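Exosome complex component Rrp42 (Methanothermobacter thermautotrophicus, PDB 2WNR) is a probable non-catalytic subunit of the RNA-degrading archaeal exosome and is predicted to contribute to shaping the active site of Rrp41. Local coordinates at residues 66-71 and 133-138. Numbering follows the deposited sequence.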
loop_
_atom_site.group_PDB
_atom_site.type_symbol
_atom_site.label_atom_id
_atom_site.label_comp_id
_atom_site.label_asym_id
_atom_site.label_seq_id
_atom_site.Cartn_x
_atom_site.Cartn_y
_atom_site.Cartn_z
ATOM N N PRO A 66 -16.168 1.320 20.181
ATOM C CA PRO A 66 -15.258 0.884 21.229
ATOM C C PRO A 66 -14.720 -0.513 20.965
ATOM O O PRO A 66 -15.428 -1.376 20.443
ATOM C CB PRO A 66 -16.152 0.852 22.458
ATOM C CG PRO A 66 -17.485 0.544 21.918
ATOM C CD PRO A 66 -17.562 1.311 20.648
ATOM N N GLN A 67 -13.473 -0.728 21.344
ATOM C CA GLN A 67 -12.806 -1.987 21.088
ATOM C C GLN A 67 -11.724 -2.199 22.140
ATOM O O GLN A 67 -11.207 -1.235 22.721
ATOM C CB GLN A 67 -12.193 -1.944 19.698
ATOM C CG GLN A 67 -11.815 -3.285 19.119
ATOM C CD GLN A 67 -11.225 -3.137 17.743
ATOM O OE1 GLN A 67 -11.793 -2.453 16.887
ATOM N NE2 GLN A 67 -10.075 -3.763 17.520
ATOM N N ILE A 68 -11.383 -3.455 22.393
ATOM C CA ILE A 68 -10.399 -3.766 23.424
ATOM C C ILE A 68 -9.059 -4.167 22.820
ATOM O O ILE A 68 -9.009 -5.019 21.923
ATOM C CB ILE A 68 -10.918 -4.857 24.377
ATOM C CG1 ILE A 68 -12.077 -4.299 25.205
ATOM C CG2 ILE A 68 -9.794 -5.363 25.286
ATOM C CD1 ILE A 68 -12.806 -5.323 26.057
ATOM N N GLY A 69 -7.982 -3.553 23.311
ATOM C CA GLY A 69 -6.628 -3.939 22.908
ATOM C C GLY A 69 -5.502 -3.410 23.773
ATOM O O GLY A 69 -5.735 -2.884 24.867
ATOM N N GLU A 70 -4.274 -3.577 23.276
ATOM C CA GLU A 70 -3.055 -3.064 23.915
ATOM C C GLU A 70 -3.031 -1.533 23.976
ATOM O O GLU A 70 -3.322 -0.867 22.971
ATOM C CB GLU A 70 -1.802 -3.539 23.159
ATOM C CG GLU A 70 -1.375 -4.987 23.404
ATOM C CD GLU A 70 -0.282 -5.454 22.437
ATOM O OE1 GLU A 70 -0.355 -5.132 21.220
ATOM O OE2 GLU A 70 0.642 -6.165 22.893
ATOM N N PRO A 71 -2.711 -0.975 25.164
ATOM C CA PRO A 71 -2.338 0.431 25.313
ATOM C C PRO A 71 -0.919 0.687 24.804
ATOM O O PRO A 71 -0.137 -0.262 24.652
ATOM C CB PRO A 71 -2.389 0.643 26.830
ATOM C CG PRO A 71 -2.157 -0.716 27.410
ATOM C CD PRO A 71 -2.909 -1.617 26.475
ATOM N N LYS A 133 -4.645 -4.372 28.513
ATOM C CA LYS A 133 -6.018 -4.274 27.986
ATOM C C LYS A 133 -6.682 -2.948 28.346
ATOM O O LYS A 133 -6.802 -2.606 29.521
ATOM C CB LYS A 133 -6.886 -5.435 28.486
ATOM C CG LYS A 133 -6.438 -6.822 28.037
ATOM C CD LYS A 133 -7.122 -7.240 26.757
ATOM C CE LYS A 133 -6.896 -8.703 26.441
ATOM N NZ LYS A 133 -5.519 -8.944 25.937
ATOM N N VAL A 134 -7.090 -2.199 27.327
ATOM C CA VAL A 134 -7.852 -0.966 27.527
ATOM C C VAL A 134 -8.904 -0.772 26.431
ATOM O O VAL A 134 -8.862 -1.429 25.395
ATOM C CB VAL A 134 -6.963 0.326 27.603
ATOM C CG1 VAL A 134 -5.888 0.245 28.690
ATOM C CG2 VAL A 134 -6.428 0.772 26.236
ATOM N N TRP A 135 -9.834 0.147 26.664
ATOM C CA TRP A 135 -10.840 0.488 25.672
ATOM C C TRP A 135 -10.263 1.402 24.590
ATOM O O TRP A 135 -9.679 2.444 24.886
ATOM C CB TRP A 135 -12.061 1.142 26.324
ATOM C CG TRP A 135 -13.080 0.177 26.858
ATOM C CD1 TRP A 135 -13.461 0.030 28.159
ATOM C CD2 TRP A 135 -13.861 -0.762 26.105
ATOM N NE1 TRP A 135 -14.423 -0.942 28.267
ATOM C CE2 TRP A 135 -14.691 -1.444 27.023
ATOM C CE3 TRP A 135 -13.943 -1.090 24.742
ATOM C CZ2 TRP A 135 -15.589 -2.441 26.629
ATOM C CZ3 TRP A 135 -14.838 -2.088 24.348
ATOM C CH2 TRP A 135 -15.647 -2.752 25.295
ATOM N N MET A 136 -10.429 0.999 23.339
ATOM C CA MET A 136 -10.011 1.833 22.219
ATOM C C MET A 136 -11.238 2.406 21.530
ATOM O O MET A 136 -12.086 1.661 21.021
ATOM C CB MET A 136 -9.188 1.026 21.222
ATOM C CG MET A 136 -7.882 0.507 21.786
ATOM S SD MET A 136 -6.889 -0.361 20.561
ATOM C CE MET A 136 -7.894 -1.820 20.233
ATOM N N LEU A 137 -11.334 3.729 21.540
ATOM C CA LEU A 137 -12.460 4.431 20.933
ATOM C C LEU A 137 -12.128 4.856 19.515
ATOM O O LEU A 137 -11.344 5.782 19.322
ATOM C CB LEU A 137 -12.808 5.667 21.761
ATOM C CG LEU A 137 -13.839 5.634 22.884
ATOM C CD1 LEU A 137 -13.928 4.308 23.620
ATOM C CD2 LEU A 137 -13.530 6.769 23.848
ATOM N N PHE A 138 -12.711 4.178 18.529
ATOM C CA PHE A 138 -12.557 4.596 17.127
ATOM C C PHE A 138 -13.579 5.667 16.792
ATOM O O PHE A 138 -14.760 5.385 16.619
ATOM C CB PHE A 138 -12.709 3.417 16.162
ATOM C CG PHE A 138 -11.549 2.464 16.174
ATOM C CD1 PHE A 138 -10.471 2.652 15.313
ATOM C CD2 PHE A 138 -11.529 1.373 17.040
ATOM C CE1 PHE A 138 -9.382 1.763 15.318
ATOM C CE2 PHE A 138 -10.454 0.489 17.044
ATOM C CZ PHE A 138 -9.379 0.692 16.176
#
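I68 lies against the indole of W135, as a non-hydrogen-bonded pair of two antiparallel strands. Its CB points to the sheet face that carries W135, with V134 O 4.1 Å from I68 CB. From there the side chain forks. CG1 sits anti to its own carbonyl carbon (chi1 -68°), which sets it over one face of the six-membered ring of W135, 3.7 Å from the centroid. This is a CH-pi contact, only 15° off the ring normal. I68 CD1 carries on over the ring, 3.9 Å from W135 CH2. The other branch, CG2, meets the aliphatic part of K133, with I68 CG2 3.6 Å from K133 CD.

P66 CB also touches this ring, 3.7 Å from W135 CE3. Replacing W135 by an alanine would take away the ring that I68 CG1 and P66 CB both touch, and is likely to open a gap where the indole lay.

Q67 and M136 point to the other face of the sheet. The extended side chain of Q67 crosses F138 obliquely, amide and ring planes 27° apart, and brings Q67 OE1 to F138 CE2. The methyl of M136 bends over the G69 backbone, where CE lies 3.6 Å from G69 CA.

G69 and V134 exchange two backbone hydrogen bonds: G69 N to V134 O at 3.1 Å, and V134 N to G69 O at 2.9 Å. P71, past the strand end, packs its CB on V134 CG1.

The pair joins the end of strand 58-69 to the start of strand 133-145 in the RNase PH-type domain. Strand 80-87 runs parallel to 133-145 and bonds to W135 and L137 through V80. Strands 166-173 and 176-180 cover the face with W135 and I68, through I167, P168, A170, V177 and I179.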